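Local atomic coordinates of IPT/TIG domain-containing protein BACOVA_02650 (Bacteroides ovatus, PDB entry 5E7H), a protein that binds polysaccharide at the cell surface and probably captures xyloglucan there before it is transported into the periplasm for degradation. Residues F38-V42 against G43-T47; C210-S213 against L214-V218. All coordinates share one frame; numbering follows the deposited sequence.

Interaction 1. Residues F38-V42 against G43-T47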
ATOM      1  N   PHE A  38      12.038 -15.319   9.590  1.00 21.13           N
ATOM      2  CA  PHE A  38      11.823 -16.614   8.939  1.00 22.45           C
ATOM      3  C   PHE A  38      12.350 -16.606   7.512  1.00 24.48           C
ATOM      4  O   PHE A  38      12.490 -15.546   6.911  1.00 23.48           O
ATOM      5  CB  PHE A  38      10.329 -16.979   8.954  1.00 23.23           C
ATOM      6  CG  PHE A  38       9.433 -15.965   8.280  1.00 21.17           C
ATOM      7  CD1 PHE A  38       8.869 -14.895   8.994  1.00 19.13           C
ATOM      8  CD2 PHE A  38       9.139 -16.060   6.925  1.00 21.24           C
ATOM      9  CE1 PHE A  38       8.060 -13.973   8.376  1.00 20.98           C
ATOM     10  CE2 PHE A  38       8.331 -15.137   6.309  1.00 21.32           C
ATOM     11  CZ  PHE A  38       7.782 -14.085   7.027  1.00 20.71           C
ATOM     12  N   ASP A  39      12.605 -17.802   6.974  1.00 26.72           N
ATOM     13  CA  ASP A  39      13.088 -17.981   5.603  1.00 25.48           C
ATOM     14  C   ASP A  39      11.953 -18.457   4.709  1.00 31.07           C
ATOM     15  O   ASP A  39      11.032 -19.139   5.168  1.00 34.16           O
ATOM     16  CB  ASP A  39      14.241 -18.999   5.533  1.00 26.68           C
ATOM     17  CG  ASP A  39      15.479 -18.549   6.267  1.00 30.07           C
ATOM     18  OD1 ASP A  39      15.716 -17.334   6.371  1.00 32.74           O
ATOM     19  OD2 ASP A  39      16.245 -19.427   6.720  1.00 36.86           O
ATOM     20  N   ILE A  40      12.033 -18.111   3.431  1.00 24.32           N
ATOM     21  CA  ILE A  40      11.156 -18.684   2.421  1.00 26.84           C
ATOM     22  C   ILE A  40      11.790 -19.991   1.950  1.00 27.42           C
ATOM     23  O   ILE A  40      12.944 -19.986   1.541  1.00 33.11           O
ATOM     24  CB  ILE A  40      10.967 -17.734   1.218  1.00 24.51           C
ATOM     25  CG1 ILE A  40      10.519 -16.335   1.675  1.00 21.48           C
ATOM     26  CG2 ILE A  40       9.993 -18.337   0.194  1.00 26.10           C
ATOM     27  CD1 ILE A  40       9.181 -16.271   2.357  1.00 23.07           C
ATOM     28  N   PRO A  41      11.053 -21.114   2.025  1.00 36.02           N
ATOM     29  CA  PRO A  41      11.574 -22.382   1.493  1.00 45.51           C
ATOM     30  C   PRO A  41      12.079 -22.219   0.061  1.00 29.89           C
ATOM     31  O   PRO A  41      11.328 -21.697  -0.759  1.00 30.43           O
ATOM     32  CB  PRO A  41      10.355 -23.309   1.539  1.00 41.41           C
ATOM     33  CG  PRO A  41       9.482 -22.741   2.594  1.00 42.00           C
ATOM     34  CD  PRO A  41       9.676 -21.252   2.527  1.00 32.91           C
ATOM     35  N   VAL A  42      13.302 -22.654  -0.228  1.00 34.94           N
ATOM     36  CA  VAL A  42      13.894 -22.429  -1.545  1.00 41.60           C
ATOM     37  C   VAL A  42      13.015 -23.022  -2.638  1.00 37.07           C
ATOM     38  O   VAL A  42      12.895 -22.461  -3.726  1.00 33.84           O
ATOM     39  CB  VAL A  42      15.313 -23.010  -1.622  1.00 50.52           C
ATOM     40  CG1 VAL A  42      15.864 -22.931  -3.045  1.00 46.89           C
ATOM     41  CG2 VAL A  42      16.219 -22.258  -0.658  1.00 55.47           C
ATOM     42  N   GLY A  43      12.374 -24.141  -2.330  1.00 38.79           N
ATOM     43  CA  GLY A  43      11.477 -24.783  -3.269  1.00 40.50           C
ATOM     44  C   GLY A  43      10.243 -23.975  -3.620  1.00 32.88           C
ATOM     45  O   GLY A  43       9.573 -24.265  -4.610  1.00 34.24           O
ATOM     46  N   ASP A  44       9.939 -22.952  -2.815  1.00 29.13           N
ATOM     47  CA  ASP A  44       8.769 -22.109  -3.037  1.00 26.24           C
ATOM     48  C   ASP A  44       9.149 -20.764  -3.662  1.00 26.65           C
ATOM     49  O   ASP A  44       8.311 -19.883  -3.810  1.00 29.99           O
ATOM     50  CB  ASP A  44       8.033 -21.876  -1.716  1.00 30.98           C
ATOM     51  CG  ASP A  44       7.483 -23.162  -1.119  1.00 37.63           C
ATOM     52  OD1 ASP A  44       7.234 -24.112  -1.884  1.00 43.29           O
ATOM     53  OD2 ASP A  44       7.294 -23.213   0.112  1.00 38.76           O
ATOM     54  N   ILE A  45      10.418 -20.620  -4.018  1.00 27.04           N
ATOM     55  CA  ILE A  45      10.888 -19.412  -4.691  1.00 26.45           C
ATOM     56  C   ILE A  45      10.951 -19.664  -6.184  1.00 30.30           C
ATOM     57  O   ILE A  45      11.542 -20.653  -6.619  1.00 32.79           O
ATOM     58  CB  ILE A  45      12.276 -18.988  -4.197  1.00 33.77           C
ATOM     59  CG1 ILE A  45      12.258 -18.820  -2.678  1.00 29.66           C
ATOM     60  CG2 ILE A  45      12.705 -17.689  -4.880  1.00 42.84           C
ATOM     61  CD1 ILE A  45      13.620 -18.671  -2.061  1.00 36.86           C
ATOM     62  N   THR A  46      10.353 -18.770  -6.964  1.00 26.10           N
ATOM     63  CA  THR A  46      10.404 -18.859  -8.422  1.00 28.75           C
ATOM     64  C   THR A  46      11.385 -17.828  -8.953  1.00 34.95           C
ATOM     65  O   THR A  46      11.301 -16.662  -8.587  1.00 31.44           O
ATOM     66  CB  THR A  46       9.020 -18.631  -9.050  1.00 36.59           C
ATOM     67  OG1 THR A  46       8.105 -19.616  -8.558  1.00 39.85           O
ATOM     68  CG2 THR A  46       9.083 -18.723 -10.577  1.00 44.84           C
ATOM     69  N   THR A  47      12.319 -18.263  -9.799  1.00 34.79           N
ATOM     70  CA  THR A  47      13.302 -17.368 -10.399  1.00 40.89           C
ATOM     71  C   THR A  47      13.135 -17.306 -11.914  1.00 44.01           C
ATOM     72  O   THR A  47      12.965 -18.334 -12.568  1.00 43.97           O
ATOM     73  CB  THR A  47      14.726 -17.815 -10.067  1.00 42.71           C
ATOM     74  OG1 THR A  47      14.846 -18.001  -8.651  1.00 43.05           O
ATOM     75  CG2 THR A  47      15.735 -16.775 -10.532  1.00 45.40           C
TER
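Between Pro41 and Ile45 the chain folds into a short 3-10 turn held by two consecutive i to i+3 backbone bonds: Asp44 N donates to Pro41 O at 2.8 Å, and Ile45 N to Val42 O at 3.1 Å. The turn carries the chain from strand 38-40 to strand 46-47, which belong to different sheets of the IPT/TIG domain. Its inner side is aliphatic. Ile40 and Ile45 cross at an angle, with CG2 of Ile40 3.7 Å from CG1 of Ile45. That CG1 lies beside its own backbone N (chi1 -55°), which brings it back over the turn, and CD1 of Ile45 reaches 3.8 Å from CA of Val42. Val32 of strand 31-34 touches both isoleucines, while Phe56 and Ile54 of strand 53-57 meet Ile40 and Ile45 respectively. The carboxylate of Asp44 comes obliquely to the CB-CG side of the proline ring, its OD2 3.3 Å from Pro41 CG and 3.4 Å from Pro41 CB. These are carbon-oxygen contacts, not hydrogen bonds. The chemistry is thus divided: main-chain bonds set the curvature and the isoleucines bind the turn to both sheets, while Asp44 places its carboxylate against the proline on the exposed side.

Interaction 2. Residues C210-S213 against L214-V218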
ATOM      1  N   CYS A 210       0.050   0.874  -3.751  1.00 13.77           N
ATOM      2  CA  CYS A 210      -0.092   2.177  -4.377  1.00 15.56           C
ATOM      3  C   CYS A 210       0.717   3.190  -3.580  1.00 14.06           C
ATOM      4  O   CYS A 210       0.793   3.089  -2.356  1.00 14.94           O
ATOM      5  CB  CYS A 210      -1.548   2.623  -4.409  1.00 14.69           C
ATOM      6  SG  CYS A 210      -2.644   1.504  -5.308  1.00 17.06           S
ATOM      7  N   SER A 211       1.277   4.170  -4.267  1.00 14.68           N
ATOM      8  CA  SER A 211       2.135   5.171  -3.656  1.00 15.52           C
ATOM      9  C   SER A 211       1.883   6.517  -4.319  1.00 18.41           C
ATOM     10  O   SER A 211       1.844   6.594  -5.550  1.00 18.02           O
ATOM     11  CB  SER A 211       3.615   4.781  -3.815  1.00 23.97           C
ATOM     12  OG  SER A 211       4.447   5.630  -3.068  1.00 34.01           O
ATOM     13  N   VAL A 212       1.701   7.561  -3.516  1.00 17.28           N
ATOM     14  CA  VAL A 212       1.691   8.933  -4.045  1.00 16.98           C
ATOM     15  C   VAL A 212       2.595   9.838  -3.206  1.00 17.78           C
ATOM     16  O   VAL A 212       2.784   9.593  -2.015  1.00 17.34           O
ATOM     17  CB  VAL A 212       0.264   9.535  -4.087  1.00 18.72           C
ATOM     18  CG1 VAL A 212      -0.630   8.718  -5.016  1.00 22.74           C
ATOM     19  CG2 VAL A 212      -0.352   9.622  -2.702  1.00 19.02           C
ATOM     20  N   SER A 213       3.166  10.879  -3.813  1.00 16.60           N
ATOM     21  CA  SER A 213       3.889  11.863  -3.015  1.00 16.72           C
ATOM     22  C   SER A 213       2.955  12.421  -1.943  1.00 16.24           C
ATOM     23  O   SER A 213       1.788  12.732  -2.204  1.00 17.09           O
ATOM     24  CB  SER A 213       4.418  13.005  -3.879  1.00 19.20           C
ATOM     25  OG  SER A 213       5.449  12.549  -4.732  1.00 29.31           O
ATOM     26  N   LEU A 214       3.458  12.565  -0.721  1.00 14.23           N
ATOM     27  CA  LEU A 214       2.611  13.115   0.326  1.00 14.37           C
ATOM     28  C   LEU A 214       2.235  14.557  -0.003  1.00 15.79           C
ATOM     29  O   LEU A 214       1.175  15.018   0.416  1.00 15.09           O
ATOM     30  CB  LEU A 214       3.307  13.026   1.697  1.00 14.39           C
ATOM     31  CG  LEU A 214       2.437  13.390   2.913  1.00 14.66           C
ATOM     32  CD1 LEU A 214       1.209  12.479   3.024  1.00 14.75           C
ATOM     33  CD2 LEU A 214       3.259  13.304   4.215  1.00 15.14           C
ATOM     34  N   SER A 215       3.060  15.263  -0.776  1.00 15.95           N
ATOM     35  CA  SER A 215       2.728  16.622  -1.198  1.00 17.21           C
ATOM     36  C   SER A 215       1.472  16.686  -2.078  1.00 17.72           C
ATOM     37  O   SER A 215       0.919  17.779  -2.274  1.00 18.74           O
ATOM     38  CB  SER A 215       3.911  17.247  -1.944  1.00 19.67           C
ATOM     39  OG  SER A 215       4.208  16.539  -3.140  1.00 21.80           O
ATOM     40  N   SER A 216       1.039  15.549  -2.625  1.00 17.27           N
ATOM     41  CA  SER A 216      -0.180  15.543  -3.440  1.00 17.21           C
ATOM     42  C   SER A 216      -1.440  15.546  -2.579  1.00 18.45           C
ATOM     43  O   SER A 216      -2.536  15.728  -3.122  1.00 18.54           O
ATOM     44  CB  SER A 216      -0.199  14.354  -4.397  1.00 23.56           C
ATOM     45  OG  SER A 216      -0.423  13.148  -3.718  1.00 28.85           O
ATOM     46  N   VAL A 217      -1.307  15.388  -1.258  1.00 15.62           N
ATOM     47  CA  VAL A 217      -2.480  15.491  -0.383  1.00 15.79           C
ATOM     48  C   VAL A 217      -2.203  16.429   0.811  1.00 16.37           C
ATOM     49  O   VAL A 217      -3.147  16.824   1.490  1.00 18.24           O
ATOM     50  CB  VAL A 217      -3.048  14.063   0.051  1.00 36.71           C
ATOM     51  CG1 VAL A 217      -2.346  12.913  -0.575  1.00 22.86           C
ATOM     52  CG2 VAL A 217      -3.355  13.903   1.524  1.00 22.61           C
ATOM     53  N   VAL A 218      -0.960  16.906   0.970  1.00 16.93           N
ATOM     54  CA  VAL A 218      -0.570  17.765   2.088  1.00 15.78           C
ATOM     55  C   VAL A 218       0.162  18.995   1.553  1.00 17.29           C
ATOM     56  O   VAL A 218       1.111  18.847   0.781  1.00 17.89           O
ATOM     57  CB  VAL A 218       0.340  16.991   3.086  1.00 16.78           C
ATOM     58  CG1 VAL A 218       0.976  17.953   4.112  1.00 16.82           C
ATOM     59  CG2 VAL A 218      -0.447  15.841   3.765  1.00 15.55           C
TER
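Strand 207-213 ends by running straight into a 3-10 turn at Leu214-Ser216, where Ser216 N bonds back to Ser213 O at 2.9 Å and Val217 N to Leu214 O at 3.0 Å. The side chain of Ser216 adds a second grip on the same carbonyl. Its hydroxyl donates to Ser213 O, with OG 2.7 Å from that oxygen; it approaches in the carbonyl plane at a C=O...OG angle of 158°, whereas the amide comes from above that plane. A chi1 of 72° sets OG between its own backbone N and carbonyl carbon, turned back toward the strand end. Val212 lies alongside this hydroxyl, its CG2 3.7 Å from Ser216 OG. CB of Ser213 sits 3.6 Å from Ser215 OG, while the Ser213 hydroxyl is hydrogen-bonded to Lys260 at the chain's C-terminus. Leu214 and Val217 turn to Met181 of strand 176-181. A 3-10 turn, with a serine hydroxyl doubling the i to i+3 backbone bond, here ends strand 207-213, which pairs with strand 160-168 in a sheet of the xyloglucan-binding domain's β-sandwich, and begins the connection to helix 223-227.

Both contacts illustrate how a 3-10 turn can follow a strand, yet they lie about 34 Å apart between centres, on opposite sides of the chain's centre and in different domains of this C-terminal piece of the protein. Interaction 1, in the IPT/TIG domain, is largely exposed and joins two strands of separate sheets; interaction 2, in the xyloglucan-binding domain, is partly buried and leads from a strand into a loop. In each, two successive backbone carbonyls accept amides three residues on. The side chains then differ: residues 38-47 rely on an aliphatic pair, whereas residues 210-218 recruit a serine hydroxyl to the accepting carbonyl itself. No atoms of the two touch.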